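Local coordinates for protein insecticidal Delta-Endotoxin Cry8Ea1 (PDB 3EB7) that kills the larvae of underground insect pests, probably by binding to gut cells and perforating their membranes, as in other three-domain Cry toxins, at residues 508-513 and 527-532; 254-259 and 423-428. All coordinates share one frame; numbering follows the deposited sequence.

In the fold
From the N terminus the chain first runs through the helices of the delta-endotoxin N-terminal domain, then enters the middle, beta-rich region. Contact 2 closes a long loop there: 254-259, between strand 241-243 and helix 263-270, is met 164 residues later by 423-428, where strand 427-434 begins, after two four-stranded antiparallel sheets have been built. Contact 1 follows wholly downstream, in the C-terminal beta region, closing a short loop that holds little more than the hairpin of strands 511-517 and 520-527. The two loops lie in series, neither nesting nor crossing, with centres about 48 Å apart. Contact 2 also borders helix 198-220; contact 1 abuts strands 498-507 and 559-567.

Contact 1 of 2, residues 508-513 and 527-532; sequences SVDFDL and FNKSAP
Phe511 carries CG between its backbone N and carbonyl carbon (chi1 59°), while Phe527 turns CG beside its own N; this sets CZ of Phe511 3.9 Å from CB of Phe527, which lies over one face of the Phe511 ring. Both residues form an antiparallel hydrogen-bonded pair at the open end of a beta hairpin in the C-terminal delta-endotoxin region. Phe527 N donates to Phe511 O at 2.8 Å, and Phe511 N returns a bond to Phe527 O at 3.0 Å, lying in that carbonyl's plane. Leu513 CB rests 3.8 Å from Phe527 CD1, and Tyr505 meets the Phe511 ring edge-to-face. Beyond this pair the Asp510 carboxylate replaces a backbone carbonyl as acceptor, for Lys529 N. The backbone N of Asp510 hydrogen-bonds Ser570 OG, while its carboxylate stands at an oblique slant to the Asn528 amide, the planes 62° apart. Further on, the aliphatic part of Lys529 lies alongside the backbone of Ser508 and Val509, CD coming within 3.2 Å of Ser508 O. Asp510 OD2 accepts from Lys529 N at 2.8 Å through its anti lone pair, the one away from OD1, with an N-H...O angle of 150°.

Contact 2 of 2, residues 254-259 and 423-428; sequences GSWYDS and RNPDVP
Trp256 packs against Pro425 and Val427, bringing the loop that precedes helix 263-270 against the start of strand 427-434 in the middle delta-endotoxin region. CB lies 4.1 Å from Val427 CG2. Rotation about the CA–CB bond (chi1 68°) sets CG between the backbone N and the carbonyl carbon, bringing the indole across the valine at about a right angle. The same methyl also meets CG at 4.1 Å and CD2 at 4.0 Å. Val427 CG2 sits 3.5 Å above the indole plane, displaced toward the rim, whereas Tyr257 CB lies over the centre of the opposite face. On the six-membered ring, CE3 touches two residues at once, with Val427 CG2 on the face and Pro425 CG at the edge, 3.8 Å from CE3. Pro425 follows a cis peptide bond, and its CG also packs against the backbone, 3.3 Å from Trp256 O; its CD faces Ser259 O. Tyr359 of strand 357-369 touches both Trp256 and Pro425, and Val202 of helix 198-220 also touches the Trp256 side chain, so helix 198-220 of the N-terminal domain meets the beta region here. Between the two segments the contact rests on aliphatic carbon against indole and carbonyl oxygen, which implies that fit of shape, rather than polar bonding, joins loop to strand.

Contact 1 of 2, residues 508-513 and 527-532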
ATOM      1  N   SER A 508      21.684  -5.333  11.978  1.00 20.94           N
ATOM      2  CA  SER A 508      23.116  -5.511  11.782  1.00 21.03           C
ATOM      3  C   SER A 508      23.782  -6.077  13.057  1.00 21.00           C
ATOM      4  O   SER A 508      24.985  -6.302  13.069  1.00 21.08           O
ATOM      5  CB  SER A 508      23.761  -4.167  11.424  1.00 21.17           C
ATOM      6  OG  SER A 508      23.433  -3.185  12.405  1.00 20.38           O
ATOM      7  N   VAL A 509      22.998  -6.303  14.116  1.00 20.80           N
ATOM      8  CA  VAL A 509      23.514  -6.743  15.421  1.00 20.42           C
ATOM      9  C   VAL A 509      22.658  -7.857  16.022  1.00 21.33           C
ATOM     10  O   VAL A 509      21.503  -7.993  15.636  1.00 21.64           O
ATOM     11  CB  VAL A 509      23.624  -5.568  16.448  1.00 19.84           C
ATOM     12  CG1 VAL A 509      24.661  -4.593  16.004  1.00 18.03           C
ATOM     13  CG2 VAL A 509      22.251  -4.896  16.723  1.00 16.29           C
ATOM     14  N   ASP A 510      23.228  -8.661  16.929  1.00 21.91           N
ATOM     15  CA  ASP A 510      22.445  -9.612  17.734  1.00 22.68           C
ATOM     16  C   ASP A 510      21.892  -8.789  18.918  1.00 22.45           C
ATOM     17  O   ASP A 510      22.529  -7.833  19.314  1.00 22.25           O
ATOM     18  CB  ASP A 510      23.282 -10.783  18.307  1.00 22.97           C
ATOM     19  CG  ASP A 510      24.202 -11.477  17.275  1.00 26.66           C
ATOM     20  OD1 ASP A 510      25.373 -11.819  17.659  1.00 31.62           O
ATOM     21  OD2 ASP A 510      23.795 -11.714  16.107  1.00 27.00           O
ATOM     22  N   PHE A 511      20.741  -9.179  19.499  1.00 22.35           N
ATOM     23  CA  PHE A 511      20.045  -8.368  20.502  1.00 22.04           C
ATOM     24  C   PHE A 511      19.089  -9.219  21.320  1.00 23.07           C
ATOM     25  O   PHE A 511      18.620 -10.270  20.883  1.00 22.97           O
ATOM     26  CB  PHE A 511      19.243  -7.201  19.848  1.00 22.07           C
ATOM     27  CG  PHE A 511      18.202  -7.655  18.859  1.00 22.86           C
ATOM     28  CD1 PHE A 511      16.859  -7.691  19.206  1.00 24.23           C
ATOM     29  CD2 PHE A 511      18.574  -8.121  17.577  1.00 22.64           C
ATOM     30  CE1 PHE A 511      15.897  -8.173  18.279  1.00 22.86           C
ATOM     31  CE2 PHE A 511      17.636  -8.578  16.675  1.00 20.82           C
ATOM     32  CZ  PHE A 511      16.295  -8.613  17.038  1.00 21.99           C
ATOM     33  N   ASP A 512      18.798  -8.732  22.518  1.00 23.73           N
ATOM     34  CA  ASP A 512      17.762  -9.262  23.375  1.00 25.11           C
ATOM     35  C   ASP A 512      16.370  -8.653  22.998  1.00 24.78           C
ATOM     36  O   ASP A 512      16.239  -7.454  22.829  1.00 24.50           O
ATOM     37  CB  ASP A 512      18.125  -8.918  24.832  1.00 25.31           C
ATOM     38  CG  ASP A 512      19.236  -9.828  25.414  1.00 29.81           C
ATOM     39  OD1 ASP A 512      19.676 -10.792  24.737  1.00 34.16           O
ATOM     40  OD2 ASP A 512      19.646  -9.596  26.586  1.00 32.10           O
ATOM     41  N   LEU A 513      15.346  -9.485  22.865  1.00 24.70           N
ATOM     42  CA  LEU A 513      14.016  -9.002  22.559  1.00 25.16           C
ATOM     43  C   LEU A 513      13.034  -9.585  23.553  1.00 25.43           C
ATOM     44  O   LEU A 513      13.062 -10.760  23.818  1.00 25.66           O
ATOM     45  CB  LEU A 513      13.585  -9.373  21.123  1.00 24.75           C
ATOM     46  CG  LEU A 513      12.228  -8.802  20.644  1.00 23.68           C
ATOM     47  CD1 LEU A 513      12.225  -8.576  19.136  1.00 23.01           C
ATOM     48  CD2 LEU A 513      11.016  -9.662  21.085  1.00 23.13           C
ATOM     49  N   PHE A 527      18.291 -12.806  19.635  1.00 22.56           N
ATOM     50  CA  PHE A 527      18.148 -13.024  18.216  1.00 22.40           C
ATOM     51  C   PHE A 527      19.358 -12.525  17.494  1.00 23.04           C
ATOM     52  O   PHE A 527      20.055 -11.636  17.964  1.00 23.65           O
ATOM     53  CB  PHE A 527      16.825 -12.418  17.716  1.00 22.23           C
ATOM     54  CG  PHE A 527      15.637 -13.004  18.408  1.00 20.36           C
ATOM     55  CD1 PHE A 527      15.150 -12.427  19.592  1.00 18.61           C
ATOM     56  CD2 PHE A 527      15.075 -14.199  17.936  1.00 17.41           C
ATOM     57  CE1 PHE A 527      14.086 -13.014  20.279  1.00 19.64           C
ATOM     58  CE2 PHE A 527      14.033 -14.797  18.613  1.00 18.93           C
ATOM     59  CZ  PHE A 527      13.524 -14.218  19.787  1.00 20.80           C
ATOM     60  N   ASN A 528      19.636 -13.141  16.362  1.00 23.90           N
ATOM     61  CA  ASN A 528      20.881 -12.908  15.667  1.00 24.24           C
ATOM     62  C   ASN A 528      20.727 -11.893  14.551  1.00 24.09           C
ATOM     63  O   ASN A 528      19.631 -11.634  14.071  1.00 24.10           O
ATOM     64  CB  ASN A 528      21.425 -14.235  15.125  1.00 25.86           C
ATOM     65  CG  ASN A 528      21.947 -15.169  16.236  1.00 25.66           C
ATOM     66  OD1 ASN A 528      22.424 -14.718  17.270  1.00 27.57           O
ATOM     67  ND2 ASN A 528      21.903 -16.462  15.982  1.00 29.36           N
ATOM     68  N   LYS A 529      21.842 -11.304  14.163  1.00 23.83           N
ATOM     69  CA  LYS A 529      21.854 -10.284  13.153  1.00 24.09           C
ATOM     70  C   LYS A 529      21.525 -10.908  11.799  1.00 23.57           C
ATOM     71  O   LYS A 529      21.799 -12.082  11.584  1.00 23.48           O
ATOM     72  CB  LYS A 529      23.207  -9.569  13.126  1.00 23.78           C
ATOM     73  CG  LYS A 529      24.364 -10.344  12.572  1.00 26.75           C
ATOM     74  CD  LYS A 529      25.599  -9.431  12.547  1.00 30.35           C
ATOM     75  CE  LYS A 529      26.573  -9.867  11.489  1.00 36.30           C
ATOM     76  NZ  LYS A 529      27.470  -8.748  11.009  1.00 39.11           N
ATOM     77  N   SER A 530      20.972 -10.110  10.898  1.00 22.93           N
ATOM     78  CA  SER A 530      20.377 -10.633   9.672  1.00 23.60           C
ATOM     79  C   SER A 530      20.943  -9.881   8.486  1.00 24.04           C
ATOM     80  O   SER A 530      20.614 -10.183   7.335  1.00 24.17           O
ATOM     81  CB  SER A 530      18.858 -10.435   9.714  1.00 23.17           C
ATOM     82  OG  SER A 530      18.602  -9.052   9.609  1.00 20.09           O
ATOM     83  N   ALA A 531      21.772  -8.875   8.772  1.00 24.87           N
ATOM     84  CA  ALA A 531      22.240  -7.987   7.723  1.00 25.44           C
ATOM     85  C   ALA A 531      23.627  -7.502   8.047  1.00 26.29           C
ATOM     86  O   ALA A 531      23.980  -7.430   9.212  1.00 26.33           O
ATOM     87  CB  ALA A 531      21.288  -6.806   7.564  1.00 24.90           C
ATOM     88  N   PRO A 532      24.417  -7.144   7.011  1.00 27.64           N
ATOM     89  CA  PRO A 532      25.696  -6.490   7.355  1.00 28.25           C
ATOM     90  C   PRO A 532      25.467  -5.039   7.806  1.00 28.64           C
ATOM     91  O   PRO A 532      24.336  -4.535   7.741  1.00 29.15           O
ATOM     92  CB  PRO A 532      26.499  -6.561   6.044  1.00 27.03           C
ATOM     93  CG  PRO A 532      25.441  -6.586   4.957  1.00 27.04           C
ATOM     94  CD  PRO A 532      24.243  -7.299   5.539  1.00 27.71           C
TER

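Contact 2 of 2, residues 254-259 and 423-428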
ATOM      1  N   GLY A 254      -3.237  28.432 -17.632  1.00 29.78           N
ATOM      2  CA  GLY A 254      -2.405  28.704 -16.455  1.00 26.96           C
ATOM      3  C   GLY A 254      -2.434  27.566 -15.458  1.00 25.31           C
ATOM      4  O   GLY A 254      -3.499  27.066 -15.109  1.00 24.94           O
ATOM      5  N   SER A 255      -1.259  27.135 -15.014  1.00 23.72           N
ATOM      6  CA  SER A 255      -1.186  26.100 -13.981  1.00 22.62           C
ATOM      7  C   SER A 255      -0.664  26.658 -12.661  1.00 22.22           C
ATOM      8  O   SER A 255       0.137  27.602 -12.639  1.00 21.59           O
ATOM      9  CB  SER A 255      -0.366  24.923 -14.440  1.00 21.56           C
ATOM     10  OG  SER A 255      -0.712  24.560 -15.750  1.00 19.62           O
ATOM     11  N   TRP A 256      -1.126  26.067 -11.567  1.00 21.33           N
ATOM     12  CA  TRP A 256      -0.744  26.549 -10.239  1.00 21.78           C
ATOM     13  C   TRP A 256       0.785  26.559 -10.077  1.00 22.21           C
ATOM     14  O   TRP A 256       1.347  27.447  -9.423  1.00 23.10           O
ATOM     15  CB  TRP A 256      -1.450  25.730  -9.128  1.00 20.59           C
ATOM     16  CG  TRP A 256      -0.996  24.298  -9.020  1.00 19.53           C
ATOM     17  CD1 TRP A 256      -1.558  23.203  -9.615  1.00 17.20           C
ATOM     18  CD2 TRP A 256       0.132  23.814  -8.270  1.00 17.02           C
ATOM     19  NE1 TRP A 256      -0.879  22.063  -9.255  1.00 16.32           N
ATOM     20  CE2 TRP A 256       0.171  22.408  -8.440  1.00 17.90           C
ATOM     21  CE3 TRP A 256       1.102  24.437  -7.458  1.00 16.30           C
ATOM     22  CZ2 TRP A 256       1.153  21.613  -7.856  1.00 17.14           C
ATOM     23  CZ3 TRP A 256       2.073  23.667  -6.876  1.00 16.65           C
ATOM     24  CH2 TRP A 256       2.082  22.253  -7.050  1.00 18.62           C
ATOM     25  N   TYR A 257       1.444  25.605 -10.728  1.00 23.10           N
ATOM     26  CA  TYR A 257       2.889  25.377 -10.609  1.00 23.49           C
ATOM     27  C   TYR A 257       3.739  26.212 -11.541  1.00 24.29           C
ATOM     28  O   TYR A 257       4.950  26.037 -11.620  1.00 24.58           O
ATOM     29  CB  TYR A 257       3.198  23.890 -10.799  1.00 23.48           C
ATOM     30  CG  TYR A 257       2.702  23.239 -12.085  1.00 22.76           C
ATOM     31  CD1 TYR A 257       3.032  23.761 -13.343  1.00 23.04           C
ATOM     32  CD2 TYR A 257       1.989  22.055 -12.040  1.00 22.06           C
ATOM     33  CE1 TYR A 257       2.622  23.147 -14.513  1.00 22.56           C
ATOM     34  CE2 TYR A 257       1.556  21.432 -13.199  1.00 22.77           C
ATOM     35  CZ  TYR A 257       1.868  21.987 -14.423  1.00 23.78           C
ATOM     36  OH  TYR A 257       1.456  21.377 -15.562  1.00 26.48           O
ATOM     37  N   ASP A 258       3.091  27.121 -12.254  1.00 25.92           N
ATOM     38  CA  ASP A 258       3.782  28.091 -13.118  1.00 26.94           C
ATOM     39  C   ASP A 258       4.606  29.031 -12.265  1.00 26.92           C
ATOM     40  O   ASP A 258       5.641  29.520 -12.699  1.00 26.81           O
ATOM     41  CB  ASP A 258       2.762  28.956 -13.874  1.00 27.00           C
ATOM     42  CG  ASP A 258       2.185  28.267 -15.106  1.00 29.69           C
ATOM     43  OD1 ASP A 258       2.696  27.183 -15.518  1.00 27.64           O
ATOM     44  OD2 ASP A 258       1.201  28.849 -15.653  1.00 31.25           O
ATOM     45  N   SER A 259       4.105  29.351 -11.075  1.00 26.85           N
ATOM     46  CA  SER A 259       4.878  30.203 -10.175  1.00 27.28           C
ATOM     47  C   SER A 259       4.735  29.704  -8.745  1.00 26.14           C
ATOM     48  O   SER A 259       3.845  30.099  -8.020  1.00 26.03           O
ATOM     49  CB  SER A 259       4.485  31.664 -10.352  1.00 27.83           C
ATOM     50  OG  SER A 259       5.363  32.511  -9.637  1.00 31.64           O
ATOM     51  N   ARG A 423       0.912  28.057   0.435  1.00 22.95           N
ATOM     52  CA  ARG A 423       0.287  29.348   0.113  1.00 24.52           C
ATOM     53  C   ARG A 423       0.895  29.923  -1.159  1.00 26.07           C
ATOM     54  O   ARG A 423       2.039  29.620  -1.478  1.00 25.89           O
ATOM     55  CB  ARG A 423       0.560  30.360   1.234  1.00 24.42           C
ATOM     56  CG  ARG A 423      -0.562  30.512   2.281  1.00 26.81           C
ATOM     57  CD  ARG A 423      -1.770  31.145   1.654  1.00 30.47           C
ATOM     58  NE  ARG A 423      -2.228  32.292   2.401  1.00 31.74           N
ATOM     59  CZ  ARG A 423      -3.109  33.193   1.970  1.00 30.70           C
ATOM     60  NH1 ARG A 423      -3.678  33.119   0.756  1.00 26.46           N
ATOM     61  NH2 ARG A 423      -3.403  34.188   2.791  1.00 30.75           N
ATOM     62  N   ASN A 424       0.135  30.787  -1.858  1.00 27.42           N
ATOM     63  CA  ASN A 424       0.596  31.509  -3.060  1.00 28.12           C
ATOM     64  C   ASN A 424       1.516  30.704  -3.936  1.00 27.26           C
ATOM     65  O   ASN A 424       2.728  30.968  -3.927  1.00 27.93           O
ATOM     66  CB  ASN A 424       1.363  32.794  -2.717  1.00 29.82           C
ATOM     67  CG  ASN A 424       0.732  33.587  -1.617  1.00 32.24           C
ATOM     68  OD1 ASN A 424       1.454  34.244  -0.845  1.00 37.54           O
ATOM     69  ND2 ASN A 424      -0.604  33.553  -1.521  1.00 33.31           N
ATOM     70  N   PRO A 425       0.959  29.753  -4.709  1.00 25.93           N
ATOM     71  CA  PRO A 425      -0.491  29.490  -4.825  1.00 25.12           C
ATOM     72  C   PRO A 425      -1.073  28.643  -3.652  1.00 24.11           C
ATOM     73  O   PRO A 425      -0.350  27.840  -3.058  1.00 23.95           O
ATOM     74  CB  PRO A 425      -0.588  28.749  -6.147  1.00 24.45           C
ATOM     75  CG  PRO A 425       0.710  28.007  -6.234  1.00 24.92           C
ATOM     76  CD  PRO A 425       1.753  28.846  -5.546  1.00 25.53           C
ATOM     77  N   ASP A 426      -2.351  28.852  -3.320  1.00 22.97           N
ATOM     78  CA  ASP A 426      -3.007  28.178  -2.181  1.00 22.15           C
ATOM     79  C   ASP A 426      -3.444  26.792  -2.628  1.00 21.34           C
ATOM     80  O   ASP A 426      -4.498  26.628  -3.291  1.00 20.39           O
ATOM     81  CB  ASP A 426      -4.200  28.994  -1.674  1.00 22.36           C
ATOM     82  CG  ASP A 426      -3.806  30.427  -1.251  1.00 25.71           C
ATOM     83  OD1 ASP A 426      -2.645  30.636  -0.813  1.00 26.69           O
ATOM     84  OD2 ASP A 426      -4.655  31.350  -1.335  1.00 27.51           O
ATOM     85  N   VAL A 427      -2.590  25.816  -2.336  1.00 19.22           N
ATOM     86  CA  VAL A 427      -2.775  24.471  -2.829  1.00 18.25           C
ATOM     87  C   VAL A 427      -2.630  23.393  -1.729  1.00 18.43           C
ATOM     88  O   VAL A 427      -1.542  23.199  -1.192  1.00 18.64           O
ATOM     89  CB  VAL A 427      -1.805  24.131  -4.021  1.00 17.86           C
ATOM     90  CG1 VAL A 427      -2.092  22.756  -4.548  1.00 16.23           C
ATOM     91  CG2 VAL A 427      -1.908  25.131  -5.148  1.00 14.71           C
ATOM     92  N   PRO A 428      -3.737  22.696  -1.409  1.00 18.39           N
ATOM     93  CA  PRO A 428      -3.710  21.519  -0.520  1.00 17.78           C
ATOM     94  C   PRO A 428      -3.318  20.205  -1.206  1.00 17.78           C
ATOM     95  O   PRO A 428      -3.474  20.048  -2.427  1.00 17.80           O
ATOM     96  CB  PRO A 428      -5.151  21.441   0.024  1.00 18.03           C
ATOM     97  CG  PRO A 428      -6.033  22.250  -0.953  1.00 16.58           C
ATOM     98  CD  PRO A 428      -5.110  23.042  -1.873  1.00 17.79           C
TER